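Local structure of cellulase (glycosyl hydrolase family 5) (Bacteroides ovatus, 3ZMR) at residues E133-G138 with P174-H179; G220-P225 with E235-M240. The protein cleaves the beta-1,4-glucan backbone of xyloglucan internally, with retention of configuration, releasing xyloglucan oligosaccharides for use by a gut bacterium. All coordinates share one frame; numbering follows the deposited sequence.

In the fold
Both contacts belong to the catalytic (beta/alpha)8 barrel, with centres about 14 Å apart. Contact 1 is buried and joins two loops, those following strands 125-127 and 170-173, right at the substrate cleft. Contact 2 is only partly buried and lies farther from the sugars; there the loop after strand 210-214 packs on helix 227-248. Chemistry follows place: contact 1 combines small apolar touches with a water bridge and a bonded carboxylate, whereas contact 2 rests on a broad arginine–tryptophan stack. They share no element, yet they meet: S178 OG lies 2.9 Å from R236 NH2, a probable hydrogen bond, and M240 CE packs against S178 and Y177.

Contact 1: residues E133-G138 with P174-H179; sequences EAVIVG and PVAYSH. With XYS (alpha-D-xylopyranose), chain C.
The imidazole of H179 has V135 CG1 over one face, a CH-pi contact with the methyl 3.9 Å from the ring centroid and 17° off the normal, shifted toward the rim on the CG–CD2 side. At the edge, in the ring plane, sit A176 O and Y177 CA from the ring's own loop, and W193 meets the imidazole edge-to-face. H179 NE2 reaches a water at 2.8 Å, and that water donates to A134 O at 2.7 Å, so a single solvent molecule ties the two loops where the direct approach is too long for a bond. V135 places CG1 anti to its carbonyl carbon, which lets the same methyl also rest on A176 CB, 3.7 Å away.

The second flat group is the carboxylate of E133. Its chain leaves the backbone between N and the carbonyl carbon (chi1 83°) and bends at chi2, laying the acid beside the P174 ring; CD is 3.5 Å from P174 CB, with both oxygens almost as near. Backbone amides just before the segment hold both oxygens, N130 N on OE2 and T131 N on OE1, and so fix the carboxylate's rotation. At the root of the side chain, A176 CB touches E133 CA at 3.6 Å. So held, the E133 side chain lies against W437 and H216, both substrate-binding residues.

Farther along the same segment the strand turns to the ligand: V137 N gives a nearly straight hydrogen bond to O5 of the xylose, 3.0 Å and 171° at the hydrogen, while V137 CG2 touches the sugar's carbons. The loops after neighbouring barrel strands 125-127 and 170-173 meet here at the C-terminal end of the (beta/alpha)8 barrel, where this fold keeps its active sites; the first binds a side-chain xylose of xyloglucan.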
ATOM      1  N   GLU A 133       6.046  15.921  -1.376  1.00  8.13           N
ATOM      2  CA  GLU A 133       5.986  15.217  -2.645  1.00  8.76           C
ATOM      3  C   GLU A 133       5.884  16.176  -3.880  1.00  8.36           C
ATOM      4  O   GLU A 133       5.846  15.722  -5.011  1.00  8.82           O
ATOM      5  CB  GLU A 133       4.830  14.224  -2.681  1.00  7.97           C
ATOM      6  CG  GLU A 133       3.452  14.773  -3.031  1.00  8.10           C
ATOM      7  CD  GLU A 133       2.692  15.493  -1.950  1.00  7.94           C
ATOM      8  OE1 GLU A 133       3.283  16.114  -1.030  1.00  8.77           O
ATOM      9  OE2 GLU A 133       1.424  15.452  -2.053  1.00  9.64           O
ATOM     10  N   ALA A 134       5.810  17.481  -3.618  1.00  9.21           N
ATOM     11  CA  ALA A 134       5.698  18.480  -4.698  1.00  9.95           C
ATOM     12  C   ALA A 134       6.978  18.471  -5.576  1.00  8.54           C
ATOM     13  O   ALA A 134       8.111  18.591  -5.092  1.00 10.40           O
ATOM     14  CB  ALA A 134       5.483  19.850  -4.104  1.00 10.75           C
ATOM     15  N   VAL A 135       6.764  18.294  -6.871  1.00  9.69           N
ATOM     16  CA  VAL A 135       7.836  18.250  -7.863  1.00  9.43           C
ATOM     17  C   VAL A 135       7.407  19.102  -9.077  1.00 10.73           C
ATOM     18  O   VAL A 135       6.244  19.119  -9.448  1.00 10.35           O
ATOM     19  CB  VAL A 135       8.178  16.805  -8.311  1.00 10.94           C
ATOM     20  CG1 VAL A 135       8.903  16.063  -7.197  1.00 12.93           C
ATOM     21  CG2 VAL A 135       6.930  16.058  -8.801  1.00 13.02           C
ATOM     22  N   ILE A 136       8.375  19.794  -9.665  1.00 12.18           N
ATOM     23  CA  ILE A 136       8.181  20.428 -10.962  1.00  9.29           C
ATOM     24  C   ILE A 136       8.629  19.377 -11.984  1.00  9.74           C
ATOM     25  O   ILE A 136       9.757  18.870 -11.929  1.00 11.16           O
ATOM     26  CB  ILE A 136       8.968  21.739 -11.074  1.00 10.54           C
ATOM     27  CG1 ILE A 136       8.579  22.727  -9.956  1.00 15.82           C
ATOM     28  CG2 ILE A 136       8.823  22.331 -12.468  1.00 12.90           C
ATOM     29  CD1 ILE A 136       7.123  23.078  -9.844  1.00 16.35           C
ATOM     30  N   VAL A 137       7.720  19.031 -12.886  1.00 12.71           N
ATOM     31  CA  VAL A 137       7.959  17.964 -13.854  1.00 13.58           C
ATOM     32  C   VAL A 137       8.079  18.546 -15.257  1.00 12.68           C
ATOM     33  O   VAL A 137       7.151  19.161 -15.769  1.00 15.78           O
ATOM     34  CB  VAL A 137       6.835  16.905 -13.852  1.00 14.65           C
ATOM     35  CG1 VAL A 137       7.202  15.743 -14.763  1.00 17.32           C
ATOM     36  CG2 VAL A 137       6.582  16.393 -12.455  1.00 14.21           C
ATOM     37  N   GLY A 138       9.207  18.292 -15.881  1.00 12.14           N
ATOM     38  CA  GLY A 138       9.459  18.764 -17.237  1.00 15.27           C
ATOM     39  C   GLY A 138       8.937  17.797 -18.297  1.00 18.79           C
ATOM     40  O   GLY A 138       8.635  16.639 -18.000  1.00 23.55           O
ATOM     41  N   PRO A 174       3.209  12.517   2.399  1.00  7.32           N
ATOM     42  CA  PRO A 174       3.759  12.103   1.110  1.00  6.47           C
ATOM     43  C   PRO A 174       5.150  12.733   0.908  1.00  7.99           C
ATOM     44  O   PRO A 174       5.363  13.904   1.292  1.00  8.48           O
ATOM     45  CB  PRO A 174       2.749  12.696   0.109  1.00  9.12           C
ATOM     46  CG  PRO A 174       1.481  12.779   0.854  1.00  8.96           C
ATOM     47  CD  PRO A 174       1.892  13.178   2.224  1.00  7.68           C
ATOM     48  N   VAL A 175       6.087  11.974   0.360  1.00  7.03           N
ATOM     49  CA  VAL A 175       7.440  12.474   0.132  1.00  7.44           C
ATOM     50  C   VAL A 175       7.925  12.086  -1.262  1.00  8.08           C
ATOM     51  O   VAL A 175       7.728  10.957  -1.738  1.00  8.20           O
ATOM     52  CB  VAL A 175       8.451  11.921   1.162  1.00  7.99           C
ATOM     53  CG1 VAL A 175       9.799  12.651   1.066  1.00  9.64           C
ATOM     54  CG2 VAL A 175       7.920  12.057   2.575  1.00  9.14           C
ATOM     55  N   ALA A 176       8.596  13.049  -1.897  1.00  8.67           N
ATOM     56  CA  ALA A 176       9.332  12.832  -3.132  1.00  8.92           C
ATOM     57  C   ALA A 176      10.816  12.919  -2.744  1.00  7.33           C
ATOM     58  O   ALA A 176      11.197  13.646  -1.807  1.00  9.50           O
ATOM     59  CB  ALA A 176       9.030  13.940  -4.130  1.00 10.26           C
ATOM     60  N   TYR A 177      11.626  12.164  -3.484  1.00  8.66           N
ATOM     61  CA  TYR A 177      13.091  12.142  -3.320  1.00  9.15           C
ATOM     62  C   TYR A 177      13.865  12.289  -4.619  1.00 10.57           C
ATOM     63  O   TYR A 177      15.032  12.693  -4.587  1.00 12.27           O
ATOM     64  CB  TYR A 177      13.529  10.835  -2.641  1.00  9.64           C
ATOM     65  CG  TYR A 177      12.952  10.561  -1.281  1.00 11.01           C
ATOM     66  CD1 TYR A 177      11.742   9.883  -1.137  1.00 14.10           C
ATOM     67  CD2 TYR A 177      13.596  11.009  -0.127  1.00 12.26           C
ATOM     68  CE1 TYR A 177      11.234   9.612   0.137  1.00 10.71           C
ATOM     69  CE2 TYR A 177      13.094  10.762   1.132  1.00 15.28           C
ATOM     70  CZ  TYR A 177      11.917  10.082   1.265  1.00 12.56           C
ATOM     71  OH  TYR A 177      11.494   9.839   2.559  1.00 16.12           O
ATOM     72  N   SER A 178      13.238  11.921  -5.733  1.00 10.59           N
ATOM     73  CA  SER A 178      13.925  11.775  -7.020  1.00 11.68           C
ATOM     74  C   SER A 178      14.277  13.104  -7.706  1.00 12.34           C
ATOM     75  O   SER A 178      14.995  13.128  -8.718  1.00 12.93           O
ATOM     76  CB  SER A 178      13.146  10.879  -7.975  1.00 11.28           C
ATOM     77  OG  SER A 178      13.092   9.557  -7.436  1.00 12.14           O
ATOM     78  N   HIS A 179      13.806  14.190  -7.117  1.00 11.03           N
ATOM     79  CA  HIS A 179      14.213  15.544  -7.489  1.00 11.17           C
ATOM     80  C   HIS A 179      15.385  16.051  -6.655  1.00 11.12           C
ATOM     81  O   HIS A 179      15.842  17.190  -6.815  1.00 13.00           O
ATOM     82  CB  HIS A 179      13.038  16.511  -7.372  1.00 12.12           C
ATOM     83  CG  HIS A 179      12.484  16.652  -5.994  1.00 11.36           C
ATOM     84  ND1 HIS A 179      12.463  15.610  -5.089  1.00 10.56           N
ATOM     85  CD2 HIS A 179      11.844  17.689  -5.396  1.00 11.79           C
ATOM     86  CE1 HIS A 179      11.885  16.023  -3.975  1.00 10.96           C
ATOM     87  NE2 HIS A 179      11.490  17.277  -4.137  1.00 11.20           N
TER
HETATM   88  C1  XYS C   5       4.332  21.187 -13.588  1.00 18.76           C
HETATM   89  C2  XYS C   5       3.484  20.369 -14.560  1.00 21.74           C
HETATM   90  C3  XYS C   5       2.486  19.502 -13.788  1.00 18.39           C
HETATM   91  C4  XYS C   5       3.237  18.670 -12.741  1.00 16.91           C
HETATM   92  C5  XYS C   5       4.123  19.573 -11.859  1.00 17.44           C
HETATM   93  O2  XYS C   5       2.796  21.231 -15.476  1.00 24.03           O
HETATM   94  O3  XYS C   5       1.788  18.657 -14.717  1.00 26.22           O
HETATM   95  O4  XYS C   5       2.324  17.891 -11.935  1.00 19.98           O
HETATM   96  O5  XYS C   5       5.023  20.331 -12.678  1.00 18.89           O
HETATM   97  O   HOH W   1       9.363  18.338  -2.659  1.00 11.28           O

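Contact 2: residues G220-P225 with E235-M240; sequences GWLNHP and ERLEAM. With EDO (1,2-ethanediol), chain H.
R236 lies flat along the indole of W221, the two planes only 2° apart. Its extended chain, with CG anti to the backbone N (chi1 178°), matches the length of the double ring: CD settles over the six-membered ring, 3.6 Å from its centroid, as a CH-pi contact, and CZ lies over the five-membered ring, 3.6 Å from that centroid, as a cation-pi contact. On the opposite face L222 CB, from the next residue, comes over the rim, so the arginine covers one side broadly and the leucine touches the other off-centre. Around the far end of the indole the helix supplies two bumps. M240 SD comes up obliquely against W221 CZ2 at 3.7 Å, a Met-aromatic contact, and L237 CD1 meets the CH2 corner of W221 at 4.2 Å. That same leucine methyl reaches L222 CD2 more loosely, at 4.5 Å.

The polar edges are held as well. W221 NE1 bonds E218 OE2, and R236 NH1 donates to O2 of an ethanediol at 2.9 Å, probably a guest from the crystallisation liquor. Cut back to an alanine, W221 would probably leave the guanidinium without its flat support, open a gap beside M240 and L237, and cost E218 the indole N-H.

The tryptophan rides on a type I turn from G220 to N223. In barrel terms, the loop following strand 210-214 folds back and plugs its indole against helix 227-248, the helix it leads into, within the (beta/alpha)8 fold.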
ATOM      1  N   GLY A 220       6.003   9.753 -11.797  1.00 11.08           N
ATOM      2  CA  GLY A 220       5.403   8.516 -12.315  1.00 10.87           C
ATOM      3  C   GLY A 220       6.396   7.444 -12.754  1.00  9.67           C
ATOM      4  O   GLY A 220       6.009   6.492 -13.449  1.00 11.63           O
ATOM      5  N   TRP A 221       7.666   7.543 -12.352  1.00 11.10           N
ATOM      6  CA  TRP A 221       8.657   6.543 -12.794  1.00 13.99           C
ATOM      7  C   TRP A 221       8.304   5.105 -12.449  1.00 10.22           C
ATOM      8  O   TRP A 221       8.732   4.198 -13.150  1.00 10.71           O
ATOM      9  CB  TRP A 221      10.030   6.842 -12.215  1.00 10.99           C
ATOM     10  CG  TRP A 221      10.143   6.762 -10.725  1.00 11.37           C
ATOM     11  CD1 TRP A 221       9.970   7.782  -9.816  1.00 10.63           C
ATOM     12  CD2 TRP A 221      10.426   5.580  -9.946  1.00 10.18           C
ATOM     13  NE1 TRP A 221      10.138   7.314  -8.531  1.00 11.05           N
ATOM     14  CE2 TRP A 221      10.443   5.971  -8.581  1.00 10.83           C
ATOM     15  CE3 TRP A 221      10.723   4.254 -10.267  1.00 11.46           C
ATOM     16  CZ2 TRP A 221      10.675   5.049  -7.536  1.00 11.57           C
ATOM     17  CZ3 TRP A 221      10.988   3.354  -9.225  1.00 11.07           C
ATOM     18  CH2 TRP A 221      10.997   3.765  -7.891  1.00 11.04           C
ATOM     19  N   LEU A 222       7.527   4.896 -11.371  1.00  9.94           N
ATOM     20  CA  LEU A 222       7.202   3.529 -10.929  1.00 10.36           C
ATOM     21  C   LEU A 222       6.037   2.932 -11.738  1.00 11.74           C
ATOM     22  O   LEU A 222       5.741   1.747 -11.638  1.00 10.83           O
ATOM     23  CB  LEU A 222       6.898   3.485  -9.425  1.00  9.18           C
ATOM     24  CG  LEU A 222       6.827   2.114  -8.763  1.00 10.02           C
ATOM     25  CD1 LEU A 222       8.058   1.254  -8.986  1.00 11.25           C
ATOM     26  CD2 LEU A 222       6.530   2.288  -7.279  1.00 10.31           C
ATOM     27  N   ASN A 223       5.387   3.762 -12.553  1.00  9.72           N
ATOM     28  CA  ASN A 223       4.162   3.368 -13.240  1.00 10.91           C
ATOM     29  C   ASN A 223       4.390   2.593 -14.526  1.00 10.38           C
ATOM     30  O   ASN A 223       3.855   2.929 -15.595  1.00 12.07           O
ATOM     31  CB  ASN A 223       3.271   4.588 -13.484  1.00 10.70           C
ATOM     32  CG  ASN A 223       2.690   5.147 -12.199  1.00 12.31           C
ATOM     33  OD1 ASN A 223       2.611   4.458 -11.174  1.00 11.30           O
ATOM     34  ND2 ASN A 223       2.296   6.420 -12.232  1.00 11.80           N
ATOM     35  N   HIS A 224       5.193   1.542 -14.401  1.00 12.12           N
ATOM     36  CA  HIS A 224       5.475   0.613 -15.491  1.00 10.65           C
ATOM     37  C   HIS A 224       5.539  -0.811 -14.980  1.00 10.73           C
ATOM     38  O   HIS A 224       6.608  -1.451 -14.999  1.00 14.17           O
ATOM     39  CB  HIS A 224       6.754   0.993 -16.221  1.00 14.00           C
ATOM     40  CG  HIS A 224       6.755   2.412 -16.670  1.00 12.43           C
ATOM     41  ND1 HIS A 224       6.099   2.813 -17.813  1.00 14.53           N
ATOM     42  CD2 HIS A 224       7.234   3.537 -16.087  1.00 14.20           C
ATOM     43  CE1 HIS A 224       6.211   4.128 -17.937  1.00 16.67           C
ATOM     44  NE2 HIS A 224       6.894   4.591 -16.901  1.00 20.15           N
ATOM     45  N   PRO A 225       4.387  -1.342 -14.553  1.00 10.59           N
ATOM     46  CA  PRO A 225       4.364  -2.654 -13.881  1.00 13.25           C
ATOM     47  C   PRO A 225       4.321  -3.781 -14.918  1.00 11.39           C
ATOM     48  O   PRO A 225       3.318  -4.451 -15.076  1.00 11.87           O
ATOM     49  CB  PRO A 225       3.075  -2.591 -13.056  1.00 18.54           C
ATOM     50  CG  PRO A 225       2.174  -1.730 -13.874  1.00 14.36           C
ATOM     51  CD  PRO A 225       3.074  -0.690 -14.500  1.00 14.40           C
ATOM     52  N   GLU A 235      15.126  -2.496  -8.675  1.00 13.65           N
ATOM     53  CA  GLU A 235      16.449  -2.062  -8.230  1.00 12.34           C
ATOM     54  C   GLU A 235      16.385  -0.647  -7.665  1.00 11.08           C
ATOM     55  O   GLU A 235      16.951  -0.351  -6.600  1.00 12.77           O
ATOM     56  CB  GLU A 235      17.417  -2.120  -9.388  1.00 16.56           C
ATOM     57  CG  GLU A 235      18.778  -1.507  -9.141  1.00 31.82           C
ATOM     58  CD  GLU A 235      19.655  -1.628 -10.356  1.00138.38           C
ATOM     59  OE1 GLU A 235      20.310  -2.677 -10.511  1.00146.18           O
ATOM     60  OE2 GLU A 235      19.623  -0.685 -11.159  1.00117.70           O
ATOM     61  N   ARG A 236      15.667   0.239  -8.365  1.00 13.27           N
ATOM     62  CA  ARG A 236      15.537   1.621  -7.915  1.00 11.23           C
ATOM     63  C   ARG A 236      14.747   1.737  -6.609  1.00 11.37           C
ATOM     64  O   ARG A 236      15.142   2.474  -5.713  1.00 10.97           O
ATOM     65  CB  ARG A 236      14.897   2.466  -9.009  1.00 11.21           C
ATOM     66  CG  ARG A 236      14.674   3.906  -8.615  1.00 12.16           C
ATOM     67  CD  ARG A 236      14.244   4.729  -9.794  1.00 13.19           C
ATOM     68  NE  ARG A 236      13.975   6.103  -9.439  1.00 12.79           N
ATOM     69  CZ  ARG A 236      13.687   7.041 -10.342  1.00 12.77           C
ATOM     70  NH1 ARG A 236      13.658   6.733 -11.628  1.00 13.42           N
ATOM     71  NH2 ARG A 236      13.422   8.279  -9.964  1.00 13.81           N
ATOM     72  N   LEU A 237      13.617   1.042  -6.536  1.00 10.16           N
ATOM     73  CA  LEU A 237      12.764   1.090  -5.345  1.00 10.35           C
ATOM     74  C   LEU A 237      13.572   0.611  -4.122  1.00  9.87           C
ATOM     75  O   LEU A 237      13.537   1.241  -3.037  1.00 10.37           O
ATOM     76  CB  LEU A 237      11.530   0.257  -5.600  1.00  9.46           C
ATOM     77  CG  LEU A 237      10.462   0.391  -4.499  1.00 10.41           C
ATOM     78  CD1 LEU A 237       9.894   1.792  -4.365  1.00 10.91           C
ATOM     79  CD2 LEU A 237       9.359  -0.632  -4.749  1.00 11.58           C
ATOM     80  N   GLU A 238      14.334  -0.467  -4.296  1.00  9.94           N
ATOM     81  CA  GLU A 238      15.217  -0.949  -3.229  1.00  9.98           C
ATOM     82  C   GLU A 238      16.264   0.084  -2.827  1.00 10.23           C
ATOM     83  O   GLU A 238      16.507   0.337  -1.648  1.00 10.41           O
ATOM     84  CB  GLU A 238      15.914  -2.262  -3.647  1.00 10.56           C
ATOM     85  CG  GLU A 238      16.911  -2.747  -2.603  1.00 11.60           C
ATOM     86  CD  GLU A 238      17.612  -4.051  -2.948  1.00 15.04           C
ATOM     87  OE1 GLU A 238      17.703  -4.400  -4.127  1.00 22.03           O
ATOM     88  OE2 GLU A 238      18.074  -4.726  -2.005  1.00 18.34           O
ATOM     89  N   ALA A 239      16.927   0.676  -3.828  1.00 10.48           N
ATOM     90  CA  ALA A 239      18.023   1.609  -3.546  1.00 10.17           C
ATOM     91  C   ALA A 239      17.523   2.808  -2.758  1.00  8.42           C
ATOM     92  O   ALA A 239      18.186   3.288  -1.837  1.00 11.35           O
ATOM     93  CB  ALA A 239      18.694   2.066  -4.825  1.00 12.81           C
ATOM     94  N   MET A 240      16.320   3.262  -3.098  1.00 10.55           N
ATOM     95  CA  MET A 240      15.723   4.409  -2.438  1.00 10.13           C
ATOM     96  C   MET A 240      15.276   4.042  -1.036  1.00  8.63           C
ATOM     97  O   MET A 240      15.639   4.709  -0.047  1.00  9.72           O
ATOM     98  CB  MET A 240      14.564   4.978  -3.275  1.00 13.59           C
ATOM     99  CG  MET A 240      15.024   5.563  -4.619  1.00 11.88           C
ATOM    100  SD  MET A 240      13.646   6.183  -5.588  1.00 11.92           S
ATOM    101  CE  MET A 240      13.247   7.673  -4.696  1.00 12.75           C
TER
HETATM  102  C1  EDO H1514      15.367   3.947 -14.150  1.00 36.13           C
HETATM  103  O1  EDO H1514      14.807   4.321 -15.415  1.00 59.78           O
HETATM  104  C2  EDO H1514      14.291   3.293 -13.303  1.00 23.63           C
HETATM  105  O2  EDO H1514      13.233   4.232 -13.100  1.00 19.18           O